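Transcriptional regulator (Streptococcus pneumoniae, PDB 2GNP) is named a transcriptional regulator, with a putative sugar-binding domain that probably binds a sugar-type effector, but its function is not established. Local coordinates at residues Met9-Glu13 with Ser24-Ile28; Tyr15-Tyr20 with Val259-Asp263. One frame throughout, in Å; residues are numbered along the deposited sequence.

Interaction 1 (Met9-Glu13 with Ser24-Ile28)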
loop_
_atom_site.group_PDB
_atom_site.type_symbol
_atom_site.label_atom_id
_atom_site.label_comp_id
_atom_site.label_asym_id
_atom_site.label_seq_id
_atom_site.Cartn_x
_atom_site.Cartn_y
_atom_site.Cartn_z
HETATM N N MSE A 9 16.239 8.680 -17.581
HETATM C CA MSE A 9 15.222 8.351 -16.569
HETATM C C MSE A 9 14.007 7.695 -17.228
HETATM O O MSE A 9 13.533 6.669 -16.748
HETATM C CB MSE A 9 14.754 9.574 -15.767
HETATM C CG MSE A 9 14.034 9.186 -14.483
HETATM SE SE MSE A 9 15.014 7.966 -13.285
HETATM C CE MSE A 9 16.615 8.823 -13.456
ATOM N N PHE A 10 13.542 8.272 -18.340
ATOM C CA PHE A 10 12.371 7.760 -19.068
ATOM C C PHE A 10 12.667 6.333 -19.576
ATOM O O PHE A 10 11.838 5.404 -19.404
ATOM C CB PHE A 10 12.025 8.742 -20.208
ATOM C CG PHE A 10 10.810 8.370 -21.017
ATOM C CD1 PHE A 10 10.932 8.131 -22.389
ATOM C CD2 PHE A 10 9.541 8.318 -20.428
ATOM C CE1 PHE A 10 9.792 7.815 -23.181
ATOM C CE2 PHE A 10 8.394 8.004 -21.200
ATOM C CZ PHE A 10 8.528 7.745 -22.571
ATOM N N LYS A 11 13.856 6.141 -20.160
ATOM C CA LYS A 11 14.328 4.825 -20.605
ATOM C C LYS A 11 14.274 3.810 -19.445
ATOM O O LYS A 11 13.740 2.695 -19.626
ATOM C CB LYS A 11 15.739 4.912 -21.222
ATOM C CG LYS A 11 16.494 3.542 -21.432
ATOM C CD LYS A 11 17.530 3.503 -22.630
ATOM C CE LYS A 11 18.747 4.427 -22.472
ATOM N NZ LYS A 11 19.793 4.055 -23.508
ATOM N N LEU A 12 14.781 4.208 -18.271
ATOM C CA LEU A 12 14.816 3.309 -17.120
ATOM C C LEU A 12 13.383 2.972 -16.701
ATOM O O LEU A 12 13.092 1.805 -16.444
ATOM C CB LEU A 12 15.574 3.906 -15.925
ATOM C CG LEU A 12 15.645 3.123 -14.607
ATOM C CD1 LEU A 12 16.330 1.719 -14.781
ATOM C CD2 LEU A 12 16.361 4.018 -13.514
ATOM N N GLU A 13 12.520 3.988 -16.624
ATOM C CA GLU A 13 11.092 3.776 -16.307
ATOM C C GLU A 13 10.482 2.731 -17.257
ATOM O O GLU A 13 9.811 1.765 -16.817
ATOM C CB GLU A 13 10.304 5.094 -16.344
ATOM C CG GLU A 13 10.734 6.076 -15.209
ATOM C CD GLU A 13 9.859 7.350 -15.158
ATOM O OE1 GLU A 13 9.203 7.642 -16.174
ATOM O OE2 GLU A 13 9.837 8.044 -14.102
ATOM N N SER A 24 2.155 1.701 -14.808
ATOM C CA SER A 24 2.614 3.062 -14.578
ATOM C C SER A 24 3.688 3.087 -13.537
ATOM O O SER A 24 3.681 2.301 -12.606
ATOM C CB SER A 24 1.482 3.948 -14.053
ATOM O OG SER A 24 0.413 3.982 -14.959
ATOM N N LEU A 25 4.615 4.019 -13.703
ATOM C CA LEU A 25 5.799 4.120 -12.826
ATOM C C LEU A 25 6.448 5.508 -12.847
ATOM O O LEU A 25 6.661 6.033 -13.930
ATOM C CB LEU A 25 6.878 3.146 -13.303
ATOM C CG LEU A 25 8.203 3.155 -12.583
ATOM C CD1 LEU A 25 8.119 2.822 -11.111
ATOM C CD2 LEU A 25 9.127 2.158 -13.275
ATOM N N GLU A 26 6.659 6.082 -11.668
ATOM C CA GLU A 26 7.482 7.295 -11.539
ATOM C C GLU A 26 8.656 6.958 -10.672
ATOM O O GLU A 26 8.478 6.435 -9.556
ATOM C CB GLU A 26 6.719 8.498 -10.947
ATOM C CG GLU A 26 5.685 9.166 -11.903
ATOM C CD GLU A 26 4.366 8.391 -12.027
ATOM O OE1 GLU A 26 3.981 7.719 -11.047
ATOM O OE2 GLU A 26 3.701 8.511 -13.089
ATOM N N ILE A 27 9.875 7.242 -11.168
ATOM C CA ILE A 27 11.099 7.031 -10.392
ATOM C C ILE A 27 11.641 8.430 -10.052
ATOM O O ILE A 27 12.044 9.178 -10.958
ATOM C CB ILE A 27 12.197 6.214 -11.191
ATOM C CG1 ILE A 27 11.676 4.812 -11.586
ATOM C CG2 ILE A 27 13.445 6.101 -10.378
ATOM C CD1 ILE A 27 12.544 4.160 -12.642
ATOM N N ILE A 28 11.631 8.755 -8.764
ATOM C CA ILE A 28 12.244 10.002 -8.266
ATOM C C ILE A 28 13.756 9.869 -8.160
ATOM O O ILE A 28 14.252 8.960 -7.504
ATOM C CB ILE A 28 11.648 10.436 -6.885
ATOM C CG1 ILE A 28 10.201 10.914 -7.036
ATOM C CG2 ILE A 28 12.444 11.614 -6.249
ATOM C CD1 ILE A 28 9.280 9.907 -7.314
HETATM O O HOH W 1 7.040 6.012 -16.854
#
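The carboxylate of Glu13 bridges helix 5-20 and strand 24-28 with both of its oxygens. OE2 accepts the backbone N-H of Ile27, with Ile27 N 3.0 Å from Glu13 OE2. The bond is nearly straight, with an N-H...O angle of 168°, and the donor arrives on the anti side, 27° out of the carboxylate plane. OE1 accepts a hydrogen bond from a water, 2.8 Å from Glu13 OE1 to the water oxygen, that donates a second one to Leu25 O, so Glu13 reads two polar groups on this edge of the strand, one directly and one through solvent. The opposite edge pairs in parallel with strand 248-252, which makes 24-28 an outer strand of the mixed, largely parallel sheet of this putative sugar-binding domain, of a Rossmann-like family, with helix 5-20 packed against it. The short helix and strand segments run at 136°, their axes 8.8 Å apart at closest.

Nearer the helix the packing is apolar. The aliphatic part of Glu13, extended beyond CG, runs antiparallel alongside Ile27, and its CG lies 3.7 Å from Ile27 CD1. That methyl also meets Leu12, whose CG is 3.8 Å away, the two side chains crossing at about a right angle. Lys253 and Ile256 of helix 253-264 touch Ile27 as well. Leu25, two residues back and so on the same face, sets its CD2 3.6 Å from Glu13 O. Selenomethionine Met9 bends at chi2 and chi3, which brings its selenium to the branch of Ile27: SE is 3.8 Å from CG2.

Interaction 2 (Tyr15-Tyr20 with Val259-Asp263); sequences YVKEKY and VLEED
Helix segments 15-20 and 259-263 run in roughly the same direction, 39° apart, with axes 12.8 Å from each other at closest, a wide separation that side chains from both helices bridge. Leu260 is the knob: it enters a hole formed by Tyr15, Val16, Lys19 and Tyr20. Its CD2 lies 3.7 Å from Lys19 CD and 3.9 Å from Tyr15 CE1, meeting the Tyr15 ring at its edge, while CD1 looks to Val16 CG2 at 4.1 Å. Tyr20 reaches over from the helix end, and its hydroxyl donates to Asp263, OH to OD1 being 2.6 Å. That oxygen is met on the anti side, 27° out of the carboxylate plane, with ring and carboxylate planes 24° apart. The other oxygen, OD2, forms a salt bridge with Arg242, so the carboxylate is fixed from both oxygens. CG of Lys19 sits 3.9 Å above the centre of the Tyr20 ring; the Lys19 chain bends at chi4, and NZ stays 4.3 Å from Asp263 OD1, beyond a salt bridge but near enough that the charges probably attract. Leu238 of helix 234-242 packs on both Tyr20 and Asp263. This is a single knob-into-hole contact between the N-terminal and C-terminal helices of an alpha/beta domain from a Rossmann-like family.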
loop_
_atom_site.group_PDB
_atom_site.type_symbol
_atom_site.label_atom_id
_atom_site.label_comp_id
_atom_site.label_asym_id
_atom_site.label_seq_id
_atom_site.Cartn_x
_atom_site.Cartn_y
_atom_site.Cartn_z
ATOM N N TYR A 15 11.941 0.521 -19.220
ATOM C CA TYR A 15 12.626 -0.735 -18.974
ATOM C C TYR A 15 11.991 -1.535 -17.826
ATOM O O TYR A 15 11.678 -2.746 -17.975
ATOM C CB TYR A 15 14.115 -0.492 -18.712
ATOM C CG TYR A 15 14.885 -1.711 -18.342
ATOM C CD1 TYR A 15 15.139 -2.022 -16.982
ATOM C CD2 TYR A 15 15.423 -2.550 -19.335
ATOM C CE1 TYR A 15 15.877 -3.135 -16.618
ATOM C CE2 TYR A 15 16.182 -3.653 -18.980
ATOM C CZ TYR A 15 16.397 -3.952 -17.625
ATOM O OH TYR A 15 17.137 -5.045 -17.249
ATOM N N VAL A 16 11.738 -0.853 -16.708
ATOM C CA VAL A 16 11.221 -1.516 -15.517
ATOM C C VAL A 16 9.734 -1.835 -15.773
ATOM O O VAL A 16 9.244 -2.907 -15.398
ATOM C CB VAL A 16 11.383 -0.586 -14.256
ATOM C CG1 VAL A 16 10.547 -1.141 -13.034
ATOM C CG2 VAL A 16 12.843 -0.366 -13.896
ATOM N N LYS A 17 8.982 -0.928 -16.392
ATOM C CA LYS A 17 7.562 -1.229 -16.726
ATOM C C LYS A 17 7.433 -2.482 -17.603
ATOM O O LYS A 17 6.580 -3.328 -17.358
ATOM C CB LYS A 17 6.855 -0.073 -17.373
ATOM C CG LYS A 17 6.566 1.018 -16.391
ATOM C CD LYS A 17 5.751 2.084 -17.039
ATOM C CE LYS A 17 6.573 2.861 -17.996
ATOM N NZ LYS A 17 5.861 4.099 -18.533
ATOM N N GLU A 18 8.226 -2.558 -18.667
ATOM C CA GLU A 18 8.145 -3.726 -19.556
ATOM C C GLU A 18 8.646 -4.998 -18.815
ATOM O O GLU A 18 8.069 -6.106 -18.984
ATOM C CB GLU A 18 8.938 -3.429 -20.822
ATOM C CG GLU A 18 8.620 -4.365 -21.990
ATOM C CD GLU A 18 9.288 -5.720 -21.820
ATOM O OE1 GLU A 18 8.693 -6.700 -22.337
ATOM O OE2 GLU A 18 10.386 -5.805 -21.161
ATOM N N LYS A 19 9.646 -4.842 -17.961
ATOM C CA LYS A 19 10.246 -6.004 -17.264
ATOM C C LYS A 19 9.205 -6.708 -16.380
ATOM O O LYS A 19 9.141 -7.940 -16.345
ATOM C CB LYS A 19 11.523 -5.645 -16.488
ATOM C CG LYS A 19 12.220 -6.844 -15.809
ATOM C CD LYS A 19 13.476 -6.419 -15.084
ATOM C CE LYS A 19 14.286 -7.562 -14.491
ATOM N NZ LYS A 19 14.960 -8.347 -15.605
ATOM N N TYR A 20 8.433 -5.914 -15.642
ATOM C CA TYR A 20 7.488 -6.454 -14.662
ATOM C C TYR A 20 6.060 -6.370 -15.092
ATOM O O TYR A 20 5.156 -6.789 -14.359
ATOM C CB TYR A 20 7.672 -5.763 -13.313
ATOM C CG TYR A 20 9.051 -5.982 -12.775
ATOM C CD1 TYR A 20 10.015 -4.964 -12.794
ATOM C CD2 TYR A 20 9.421 -7.238 -12.283
ATOM C CE1 TYR A 20 11.319 -5.181 -12.304
ATOM C CE2 TYR A 20 10.685 -7.472 -11.776
ATOM C CZ TYR A 20 11.663 -6.455 -11.784
ATOM O OH TYR A 20 12.972 -6.638 -11.323
ATOM N N VAL A 259 16.324 -3.183 -6.508
ATOM C CA VAL A 259 15.312 -4.170 -6.897
ATOM C C VAL A 259 15.844 -4.950 -8.107
ATOM O O VAL A 259 15.794 -6.181 -8.134
ATOM C CB VAL A 259 13.952 -3.491 -7.216
ATOM C CG1 VAL A 259 13.001 -4.426 -7.997
ATOM C CG2 VAL A 259 13.317 -2.996 -5.918
ATOM N N LEU A 260 16.354 -4.218 -9.092
ATOM C CA LEU A 260 16.886 -4.834 -10.309
ATOM C C LEU A 260 18.077 -5.760 -10.018
ATOM O O LEU A 260 18.133 -6.913 -10.508
ATOM C CB LEU A 260 17.234 -3.754 -11.321
ATOM C CG LEU A 260 16.021 -3.075 -11.988
ATOM C CD1 LEU A 260 16.499 -1.854 -12.764
ATOM C CD2 LEU A 260 15.208 -4.015 -12.879
ATOM N N GLU A 261 18.973 -5.266 -9.174
ATOM C CA GLU A 261 20.119 -6.018 -8.722
ATOM C C GLU A 261 19.702 -7.307 -8.003
ATOM O O GLU A 261 20.205 -8.394 -8.335
ATOM C CB GLU A 261 20.976 -5.189 -7.788
ATOM C CG GLU A 261 22.287 -5.943 -7.455
ATOM C CD GLU A 261 23.177 -5.189 -6.484
ATOM O OE1 GLU A 261 23.309 -5.638 -5.316
ATOM O OE2 GLU A 261 23.735 -4.144 -6.890
ATOM N N GLU A 262 18.805 -7.188 -7.033
ATOM C CA GLU A 262 18.284 -8.376 -6.360
ATOM C C GLU A 262 17.595 -9.369 -7.305
ATOM O O GLU A 262 17.770 -10.614 -7.184
ATOM C CB GLU A 262 17.351 -7.978 -5.224
ATOM C CG GLU A 262 16.980 -9.141 -4.360
ATOM C CD GLU A 262 16.492 -8.704 -3.022
ATOM O OE1 GLU A 262 17.230 -7.985 -2.314
ATOM O OE2 GLU A 262 15.358 -9.082 -2.676
ATOM N N ASP A 263 16.802 -8.849 -8.238
ATOM C CA ASP A 263 16.117 -9.722 -9.191
ATOM C C ASP A 263 17.165 -10.476 -10.037
ATOM O O ASP A 263 16.986 -11.651 -10.339
ATOM C CB ASP A 263 15.200 -8.917 -10.100
ATOM C CG ASP A 263 14.115 -9.758 -10.782
ATOM O OD1 ASP A 263 13.431 -9.171 -11.644
ATOM O OD2 ASP A 263 13.953 -10.976 -10.482
#

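From the N terminus, helix 5-20 supplies the first segment of both contacts: residues 9-13 for interaction 1 and, further along, 15-20 for interaction 2. The chain then turns into strand 24-28, where interaction 1 closes a short helix-to-strand loop with ten residues between its segments. Interaction 2 closes a far longer loop, with 238 residues between its own segments, when helix 253-264 follows strand 248-252, the parallel partner of 24-28. The two loops therefore cross rather than nest. They also meet directly: Leu25 CD2 is 3.6 Å from Val16 CG1, and Leu12 reaches Leu260. Together they join the first and last helices of the modelled chain to each other and the first helix to the edge strand 24-28.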